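Monomethylamine methyltransferase mtmB1 (Methanosarcina barkeri, PDB 1NTH) transfers the methyl group of monomethylamine to the corrinoid cofactor of its partner protein MtmC, a step in methanogenesis from methylamine. Local coordinates at residues Met381-Thr393 against Tyr444-Phe458. Residues are numbered along the deposited sequence; the frame is centred on the assembly and turned at random.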
ATOM      1  N   MET A 381     -10.946  18.547 -28.329  1.00 17.07           N
ATOM      2  CA  MET A 381     -10.485  18.902 -29.671  1.00 18.28           C
ATOM      3  C   MET A 381      -9.466  20.037 -29.641  1.00 17.44           C
ATOM      4  O   MET A 381      -8.515  20.036 -30.418  1.00 18.78           O
ATOM      5  CB  MET A 381     -11.664  19.301 -30.564  1.00 20.31           C
ATOM      6  CG  MET A 381     -12.482  18.128 -31.083  1.00 21.82           C
ATOM      7  SD  MET A 381     -11.570  17.078 -32.248  1.00 25.25           S
ATOM      8  CE  MET A 381     -11.981  17.869 -33.817  1.00 24.78           C
ATOM      9  N   GLU A 382      -9.662  21.005 -28.751  1.00 17.10           N
ATOM     10  CA  GLU A 382      -8.723  22.118 -28.661  1.00 17.23           C
ATOM     11  C   GLU A 382      -7.364  21.630 -28.158  1.00 16.26           C
ATOM     12  O   GLU A 382      -6.320  22.119 -28.594  1.00 17.63           O
ATOM     13  CB  GLU A 382      -9.271  23.215 -27.741  1.00 17.92           C
ATOM     14  CG  GLU A 382     -10.581  23.833 -28.233  1.00 20.54           C
ATOM     15  CD  GLU A 382     -11.792  23.325 -27.469  1.00 21.67           C
ATOM     16  OE1 GLU A 382     -11.892  23.613 -26.256  1.00 22.81           O
ATOM     17  OE2 GLU A 382     -12.640  22.636 -28.078  1.00 24.10           O
ATOM     18  N   ALA A 383      -7.380  20.666 -27.243  1.00 17.01           N
ATOM     19  CA  ALA A 383      -6.142  20.111 -26.709  1.00 16.61           C
ATOM     20  C   ALA A 383      -5.441  19.280 -27.781  1.00 16.70           C
ATOM     21  O   ALA A 383      -4.212  19.206 -27.817  1.00 16.15           O
ATOM     22  CB  ALA A 383      -6.436  19.247 -25.481  1.00 17.03           C
ATOM     23  N   ARG A 384      -6.221  18.642 -28.650  1.00 17.27           N
ATOM     24  CA  ARG A 384      -5.631  17.846 -29.717  1.00 17.57           C
ATOM     25  C   ARG A 384      -4.824  18.763 -30.637  1.00 17.85           C
ATOM     26  O   ARG A 384      -3.708  18.435 -31.032  1.00 17.33           O
ATOM     27  CB  ARG A 384      -6.715  17.135 -30.537  1.00 17.85           C
ATOM     28  CG  ARG A 384      -6.144  16.282 -31.666  1.00 19.03           C
ATOM     29  CD  ARG A 384      -7.204  15.895 -32.686  1.00 19.46           C
ATOM     30  NE  ARG A 384      -8.243  15.038 -32.125  1.00 19.52           N
ATOM     31  CZ  ARG A 384      -9.259  14.547 -32.826  1.00 20.77           C
ATOM     32  NH1 ARG A 384      -9.368  14.830 -34.119  1.00 21.13           N
ATOM     33  NH2 ARG A 384     -10.163  13.774 -32.241  1.00 19.91           N
ATOM     34  N   MET A 385      -5.393  19.919 -30.975  1.00 17.74           N
ATOM     35  CA  MET A 385      -4.697  20.858 -31.846  1.00 18.75           C
ATOM     36  C   MET A 385      -3.443  21.373 -31.150  1.00 18.49           C
ATOM     37  O   MET A 385      -2.378  21.479 -31.761  1.00 17.12           O
ATOM     38  CB  MET A 385      -5.608  22.032 -32.210  1.00 20.41           C
ATOM     39  CG  MET A 385      -4.985  23.008 -33.207  1.00 23.01           C
ATOM     40  SD  MET A 385      -4.608  22.246 -34.813  1.00 27.04           S
ATOM     41  CE  MET A 385      -6.195  22.393 -35.623  1.00 24.75           C
ATOM     42  N   MET A 386      -3.577  21.692 -29.865  1.00 17.93           N
ATOM     43  CA  MET A 386      -2.455  22.188 -29.078  1.00 18.52           C
ATOM     44  C   MET A 386      -1.306  21.182 -29.161  1.00 17.71           C
ATOM     45  O   MET A 386      -0.149  21.557 -29.360  1.00 18.05           O
ATOM     46  CB  MET A 386      -2.898  22.392 -27.621  1.00 19.54           C
ATOM     47  CG  MET A 386      -1.831  22.943 -26.687  1.00 21.19           C
ATOM     48  SD  MET A 386      -2.475  23.264 -25.018  1.00 22.18           S
ATOM     49  CE  MET A 386      -2.586  21.597 -24.360  1.00 21.92           C
ATOM     50  N   GLY A 387      -1.641  19.899 -29.037  1.00 17.20           N
ATOM     51  CA  GLY A 387      -0.633  18.855 -29.097  1.00 16.41           C
ATOM     52  C   GLY A 387      -0.028  18.632 -30.472  1.00 17.65           C
ATOM     53  O   GLY A 387       1.186  18.475 -30.598  1.00 18.59           O
ATOM     54  N   GLU A 388      -0.861  18.610 -31.510  1.00 17.21           N
ATOM     55  CA  GLU A 388      -0.354  18.402 -32.867  1.00 17.62           C
ATOM     56  C   GLU A 388       0.566  19.540 -33.287  1.00 17.00           C
ATOM     57  O   GLU A 388       1.593  19.321 -33.932  1.00 17.37           O
ATOM     58  CB  GLU A 388      -1.506  18.289 -33.868  1.00 19.61           C
ATOM     59  CG  GLU A 388      -2.216  16.948 -33.843  1.00 22.72           C
ATOM     60  CD  GLU A 388      -2.702  16.531 -35.219  1.00 24.36           C
ATOM     61  OE1 GLU A 388      -3.750  17.041 -35.671  1.00 25.95           O
ATOM     62  OE2 GLU A 388      -2.019  15.699 -35.854  1.00 26.73           O
ATOM     63  N   VAL A 389       0.189  20.757 -32.919  1.00 17.61           N
ATOM     64  CA  VAL A 389       0.982  21.927 -33.256  1.00 17.63           C
ATOM     65  C   VAL A 389       2.317  21.895 -32.517  1.00 16.66           C
ATOM     66  O   VAL A 389       3.345  22.301 -33.062  1.00 17.10           O
ATOM     67  CB  VAL A 389       0.215  23.224 -32.927  1.00 16.63           C
ATOM     68  CG1 VAL A 389       1.126  24.433 -33.091  1.00 17.58           C
ATOM     69  CG2 VAL A 389      -0.991  23.351 -33.856  1.00 19.56           C
ATOM     70  N   ALA A 390       2.307  21.403 -31.280  1.00 16.64           N
ATOM     71  CA  ALA A 390       3.543  21.314 -30.508  1.00 16.93           C
ATOM     72  C   ALA A 390       4.503  20.348 -31.202  1.00 16.92           C
ATOM     73  O   ALA A 390       5.702  20.610 -31.300  1.00 17.61           O
ATOM     74  CB  ALA A 390       3.248  20.839 -29.084  1.00 15.79           C
ATOM     75  N   ARG A 391       3.973  19.228 -31.684  1.00 16.69           N
ATOM     76  CA  ARG A 391       4.798  18.246 -32.376  1.00 18.13           C
ATOM     77  C   ARG A 391       5.400  18.867 -33.635  1.00 17.65           C
ATOM     78  O   ARG A 391       6.586  18.697 -33.916  1.00 18.85           O
ATOM     79  CB  ARG A 391       3.968  17.021 -32.771  1.00 17.99           C
ATOM     80  CG  ARG A 391       4.784  15.942 -33.468  1.00 22.15           C
ATOM     81  CD  ARG A 391       3.907  14.810 -33.994  1.00 21.14           C
ATOM     82  NE  ARG A 391       3.037  15.249 -35.079  1.00 23.77           N
ATOM     83  CZ  ARG A 391       1.714  15.353 -34.985  1.00 24.12           C
ATOM     84  NH1 ARG A 391       1.101  15.051 -33.849  1.00 22.94           N
ATOM     85  NH2 ARG A 391       1.007  15.760 -36.031  1.00 24.98           N
ATOM     86  N   ALA A 392       4.574  19.589 -34.385  1.00 18.44           N
ATOM     87  CA  ALA A 392       5.018  20.231 -35.618  1.00 19.54           C
ATOM     88  C   ALA A 392       6.071  21.313 -35.383  1.00 20.19           C
ATOM     89  O   ALA A 392       6.980  21.493 -36.192  1.00 22.06           O
ATOM     90  CB  ALA A 392       3.817  20.826 -36.347  1.00 19.46           C
ATOM     91  N   THR A 393       5.947  22.028 -34.269  1.00 19.17           N
ATOM     92  CA  THR A 393       6.869  23.110 -33.931  1.00 18.81           C
ATOM     93  C   THR A 393       8.217  22.645 -33.379  1.00 19.32           C
ATOM     94  O   THR A 393       9.242  23.286 -33.609  1.00 19.85           O
ATOM     95  CB  THR A 393       6.224  24.062 -32.899  1.00 17.63           C
ATOM     96  OG1 THR A 393       4.990  24.563 -33.426  1.00 19.00           O
ATOM     97  CG2 THR A 393       7.146  25.237 -32.592  1.00 18.27           C
ATOM     98  N   TYR A 444     -11.757  21.719 -37.677  1.00 21.76           N
ATOM     99  CA  TYR A 444     -10.391  21.353 -37.317  1.00 21.55           C
ATOM    100  C   TYR A 444      -9.538  21.248 -38.582  1.00 22.11           C
ATOM    101  O   TYR A 444      -8.433  21.786 -38.644  1.00 20.83           O
ATOM    102  CB  TYR A 444     -10.392  20.009 -36.580  1.00 20.87           C
ATOM    103  CG  TYR A 444      -9.067  19.618 -35.955  1.00 20.61           C
ATOM    104  CD1 TYR A 444      -8.793  19.906 -34.615  1.00 21.75           C
ATOM    105  CD2 TYR A 444      -8.099  18.941 -36.693  1.00 20.87           C
ATOM    106  CE1 TYR A 444      -7.586  19.520 -34.025  1.00 21.62           C
ATOM    107  CE2 TYR A 444      -6.887  18.553 -36.115  1.00 21.70           C
ATOM    108  CZ  TYR A 444      -6.640  18.844 -34.780  1.00 22.10           C
ATOM    109  OH  TYR A 444      -5.454  18.445 -34.204  1.00 22.51           O
ATOM    110  N   ASP A 445     -10.054  20.555 -39.594  1.00 23.34           N
ATOM    111  CA  ASP A 445      -9.320  20.395 -40.845  1.00 25.19           C
ATOM    112  C   ASP A 445      -9.014  21.741 -41.488  1.00 25.11           C
ATOM    113  O   ASP A 445      -7.915  21.957 -41.996  1.00 25.67           O
ATOM    114  CB  ASP A 445     -10.109  19.537 -41.836  1.00 27.38           C
ATOM    115  CG  ASP A 445     -10.245  18.105 -41.382  1.00 31.69           C
ATOM    116  OD1 ASP A 445      -9.316  17.608 -40.711  1.00 32.78           O
ATOM    117  OD2 ASP A 445     -11.271  17.471 -41.708  1.00 33.96           O
ATOM    118  N   GLY A 446      -9.991  22.640 -41.467  1.00 25.24           N
ATOM    119  CA  GLY A 446      -9.796  23.949 -42.056  1.00 25.35           C
ATOM    120  C   GLY A 446      -8.670  24.715 -41.391  1.00 26.47           C
ATOM    121  O   GLY A 446      -7.845  25.335 -42.064  1.00 26.45           O
ATOM    122  N   ALA A 447      -8.636  24.670 -40.063  1.00 25.08           N
ATOM    123  CA  ALA A 447      -7.604  25.369 -39.307  1.00 24.39           C
ATOM    124  C   ALA A 447      -6.234  24.751 -39.567  1.00 23.33           C
ATOM    125  O   ALA A 447      -5.244  25.461 -39.746  1.00 23.87           O
ATOM    126  CB  ALA A 447      -7.930  25.318 -37.816  1.00 23.88           C
ATOM    127  N   ARG A 448      -6.186  23.424 -39.591  1.00 24.42           N
ATOM    128  CA  ARG A 448      -4.939  22.708 -39.823  1.00 25.21           C
ATOM    129  C   ARG A 448      -4.376  23.071 -41.194  1.00 25.82           C
ATOM    130  O   ARG A 448      -3.170  23.265 -41.349  1.00 25.47           O
ATOM    131  CB  ARG A 448      -5.186  21.201 -39.747  1.00 28.17           C
ATOM    132  CG  ARG A 448      -3.948  20.362 -39.481  1.00 32.53           C
ATOM    133  CD  ARG A 448      -4.314  18.885 -39.518  1.00 35.89           C
ATOM    134  NE  ARG A 448      -3.353  18.033 -38.819  1.00 37.90           N
ATOM    135  CZ  ARG A 448      -2.585  17.127 -39.412  1.00 38.75           C
ATOM    136  NH1 ARG A 448      -2.656  16.950 -40.725  1.00 39.48           N
ATOM    137  NH2 ARG A 448      -1.762  16.381 -38.688  1.00 39.39           N
ATOM    138  N   LYS A 449      -5.260  23.164 -42.182  1.00 25.83           N
ATOM    139  CA  LYS A 449      -4.849  23.502 -43.539  1.00 26.80           C
ATOM    140  C   LYS A 449      -4.186  24.875 -43.589  1.00 25.91           C
ATOM    141  O   LYS A 449      -3.174  25.056 -44.263  1.00 26.79           O
ATOM    142  CB  LYS A 449      -6.057  23.472 -44.482  1.00 28.71           C
ATOM    143  CG  LYS A 449      -5.737  23.872 -45.918  1.00 33.48           C
ATOM    144  CD  LYS A 449      -4.633  23.008 -46.507  1.00 36.54           C
ATOM    145  CE  LYS A 449      -4.271  23.458 -47.916  1.00 40.17           C
ATOM    146  NZ  LYS A 449      -5.436  23.361 -48.839  1.00 42.23           N
ATOM    147  N   LYS A 450      -4.755  25.839 -42.872  1.00 25.45           N
ATOM    148  CA  LYS A 450      -4.193  27.183 -42.847  1.00 25.58           C
ATOM    149  C   LYS A 450      -2.814  27.188 -42.203  1.00 25.71           C
ATOM    150  O   LYS A 450      -1.928  27.933 -42.621  1.00 25.22           O
ATOM    151  CB  LYS A 450      -5.126  28.142 -42.106  1.00 26.68           C
ATOM    152  CG  LYS A 450      -6.398  28.449 -42.877  1.00 29.16           C
ATOM    153  CD  LYS A 450      -7.191  29.582 -42.249  1.00 29.90           C
ATOM    154  CE  LYS A 450      -8.406  29.917 -43.103  1.00 31.81           C
ATOM    155  NZ  LYS A 450      -9.148  31.098 -42.588  1.00 33.73           N
ATOM    156  N   LEU A 451      -2.630  26.353 -41.187  1.00 24.63           N
ATOM    157  CA  LEU A 451      -1.341  26.274 -40.512  1.00 24.69           C
ATOM    158  C   LEU A 451      -0.301  25.665 -41.445  1.00 25.21           C
ATOM    159  O   LEU A 451       0.860  26.070 -41.445  1.00 25.16           O
ATOM    160  CB  LEU A 451      -1.465  25.444 -39.231  1.00 24.32           C
ATOM    161  CG  LEU A 451      -2.303  26.086 -38.118  1.00 24.19           C
ATOM    162  CD1 LEU A 451      -2.506  25.091 -36.983  1.00 24.85           C
ATOM    163  CD2 LEU A 451      -1.608  27.345 -37.610  1.00 24.60           C
ATOM    164  N   GLU A 452      -0.717  24.690 -42.245  1.00 26.58           N
ATOM    165  CA  GLU A 452       0.199  24.056 -43.185  1.00 28.04           C
ATOM    166  C   GLU A 452       0.622  25.063 -44.250  1.00 29.00           C
ATOM    167  O   GLU A 452       1.779  25.089 -44.667  1.00 28.30           O
ATOM    168  CB  GLU A 452      -0.461  22.846 -43.846  1.00 29.53           C
ATOM    169  CG  GLU A 452      -0.830  21.744 -42.867  1.00 33.26           C
ATOM    170  CD  GLU A 452      -1.408  20.522 -43.551  1.00 35.28           C
ATOM    171  OE1 GLU A 452      -2.368  20.676 -44.336  1.00 36.09           O
ATOM    172  OE2 GLU A 452      -0.908  19.405 -43.300  1.00 37.02           O
ATOM    173  N   ASP A 453      -0.317  25.897 -44.685  1.00 29.76           N
ATOM    174  CA  ASP A 453      -0.008  26.899 -45.696  1.00 31.63           C
ATOM    175  C   ASP A 453       0.999  27.910 -45.161  1.00 32.13           C
ATOM    176  O   ASP A 453       1.734  28.525 -45.933  1.00 32.19           O
ATOM    177  CB  ASP A 453      -1.277  27.622 -46.158  1.00 33.41           C
ATOM    178  CG  ASP A 453      -2.232  26.708 -46.906  1.00 35.51           C
ATOM    179  OD1 ASP A 453      -1.766  25.702 -47.482  1.00 37.23           O
ATOM    180  OD2 ASP A 453      -3.445  27.004 -46.931  1.00 37.30           O
ATOM    181  N   LEU A 454       1.036  28.080 -43.842  1.00 31.43           N
ATOM    182  CA  LEU A 454       1.977  29.016 -43.233  1.00 31.43           C
ATOM    183  C   LEU A 454       3.366  28.403 -43.092  1.00 30.88           C
ATOM    184  O   LEU A 454       4.340  29.111 -42.840  1.00 32.37           O
ATOM    185  CB  LEU A 454       1.471  29.475 -41.862  1.00 31.80           C
ATOM    186  CG  LEU A 454       0.229  30.371 -41.866  1.00 32.56           C
ATOM    187  CD1 LEU A 454      -0.134  30.748 -40.438  1.00 33.48           C
ATOM    188  CD2 LEU A 454       0.503  31.622 -42.692  1.00 33.76           C
ATOM    189  N   GLY A 455       3.459  27.085 -43.248  1.00 30.21           N
ATOM    190  CA  GLY A 455       4.754  26.436 -43.148  1.00 29.05           C
ATOM    191  C   GLY A 455       4.880  25.300 -42.150  1.00 28.43           C
ATOM    192  O   GLY A 455       5.907  24.621 -42.119  1.00 29.08           O
ATOM    193  N   LEU A 456       3.861  25.085 -41.325  1.00 28.38           N
ATOM    194  CA  LEU A 456       3.921  23.999 -40.352  1.00 28.11           C
ATOM    195  C   LEU A 456       3.791  22.644 -41.036  1.00 28.19           C
ATOM    196  O   LEU A 456       2.981  22.473 -41.947  1.00 27.86           O
ATOM    197  CB  LEU A 456       2.815  24.138 -39.302  1.00 29.51           C
ATOM    198  CG  LEU A 456       3.027  25.131 -38.158  1.00 30.96           C
ATOM    199  CD1 LEU A 456       1.905  24.967 -37.140  1.00 30.97           C
ATOM    200  CD2 LEU A 456       4.374  24.875 -37.494  1.00 29.97           C
ATOM    201  N   VAL A 457       4.596  21.684 -40.595  1.00 27.53           N
ATOM    202  CA  VAL A 457       4.557  20.337 -41.147  1.00 28.20           C
ATOM    203  C   VAL A 457       4.135  19.379 -40.036  1.00 28.54           C
ATOM    204  O   VAL A 457       4.878  19.156 -39.080  1.00 28.66           O
ATOM    205  CB  VAL A 457       5.934  19.909 -41.695  1.00 28.36           C
ATOM    206  CG1 VAL A 457       5.840  18.517 -42.300  1.00 29.67           C
ATOM    207  CG2 VAL A 457       6.415  20.910 -42.735  1.00 29.57           C
ATOM    208  N   PHE A 458       2.937  18.821 -40.174  1.00 28.54           N
ATOM    209  CA  PHE A 458       2.385  17.899 -39.188  1.00 30.46           C
ATOM    210  C   PHE A 458       2.840  16.456 -39.371  1.00 32.78           C
ATOM    211  O   PHE A 458       2.660  15.664 -38.419  1.00 33.67           O
ATOM    212  CB  PHE A 458       0.859  17.973 -39.223  1.00 29.67           C
ATOM    213  CG  PHE A 458       0.311  19.266 -38.698  1.00 27.82           C
ATOM    214  CD1 PHE A 458       0.271  19.514 -37.329  1.00 27.06           C
ATOM    215  CD2 PHE A 458      -0.130  20.256 -39.571  1.00 28.60           C
ATOM    216  CE1 PHE A 458      -0.201  20.727 -36.836  1.00 27.55           C
ATOM    217  CE2 PHE A 458      -0.602  21.473 -39.090  1.00 27.79           C
ATOM    218  CZ  PHE A 458      -0.638  21.710 -37.719  1.00 27.85           C
ATOM    219  OXT PHE A 458       3.359  16.131 -40.458  1.00 34.61           O
TER
HETATM  220  O   HOH W   1       6.961  22.272 -38.935  1.00 27.94           O
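Glu-388 gathers the polar side of this contact, taking donors from Tyr-444 and Arg-448 across the interface and from Arg-391 one turn along its own helix. The Tyr-444 hydroxyl donates to the anti lone pair of Glu-388 OE1 at 2.7 Å, with carboxylate and ring nearly coplanar. Glu-388 OE2 accepts from Arg-448 NH2 (2.9 Å) and Arg-391 NH2 (3.0 Å), both reaching it from the same face of the carboxylate, two salt bridges that share one oxygen. With an alanine here, both arginines would probably lose the carboxylate they share, and the Tyr-444 hydroxyl its acceptor. Arg-391 NH2 also grips the C-terminal carboxylate, meeting Phe-458 O in plane at 2.9 Å.

Apolar packing works by knobs into holes in both directions. Met-385, bent at chi2 (62°) and chi3 (85°), lays its CE over the Tyr-444 ring, 3.6 Å from the centroid, a CH-pi contact, and fills the hole among Tyr-444, Ala-447, Arg-448 and Leu-451. Tyr-444 in turn sits among Met-381, Arg-384, Met-385 and Glu-388.

Beyond the Schellman motif at Gly-455, the C-terminal tail crosses the last turns of helix 381-393. One face of the Phe-458 ring lies against the Arg-448 guanidinium; its edge meets the backbone at Glu-388 O and Val-389 N, and Val-389 CG2 lies 4.0 Å from Phe-458 CE1. A water bridges Ala-392 O and Val-457 N.

The helices run nearly parallel, 21° apart, with helix 438-454 packed outside helix 380-393 of the TIM barrel. Met-386 and Ala-390 touch strand 363-366, Val-389 meets helix 343-359, and Leu-451 reaches helix 398-410. Arg-384 pairs with Glu-150 and also bonds to backbone oxygens of Phe-3 and Arg-4 of the second subunit.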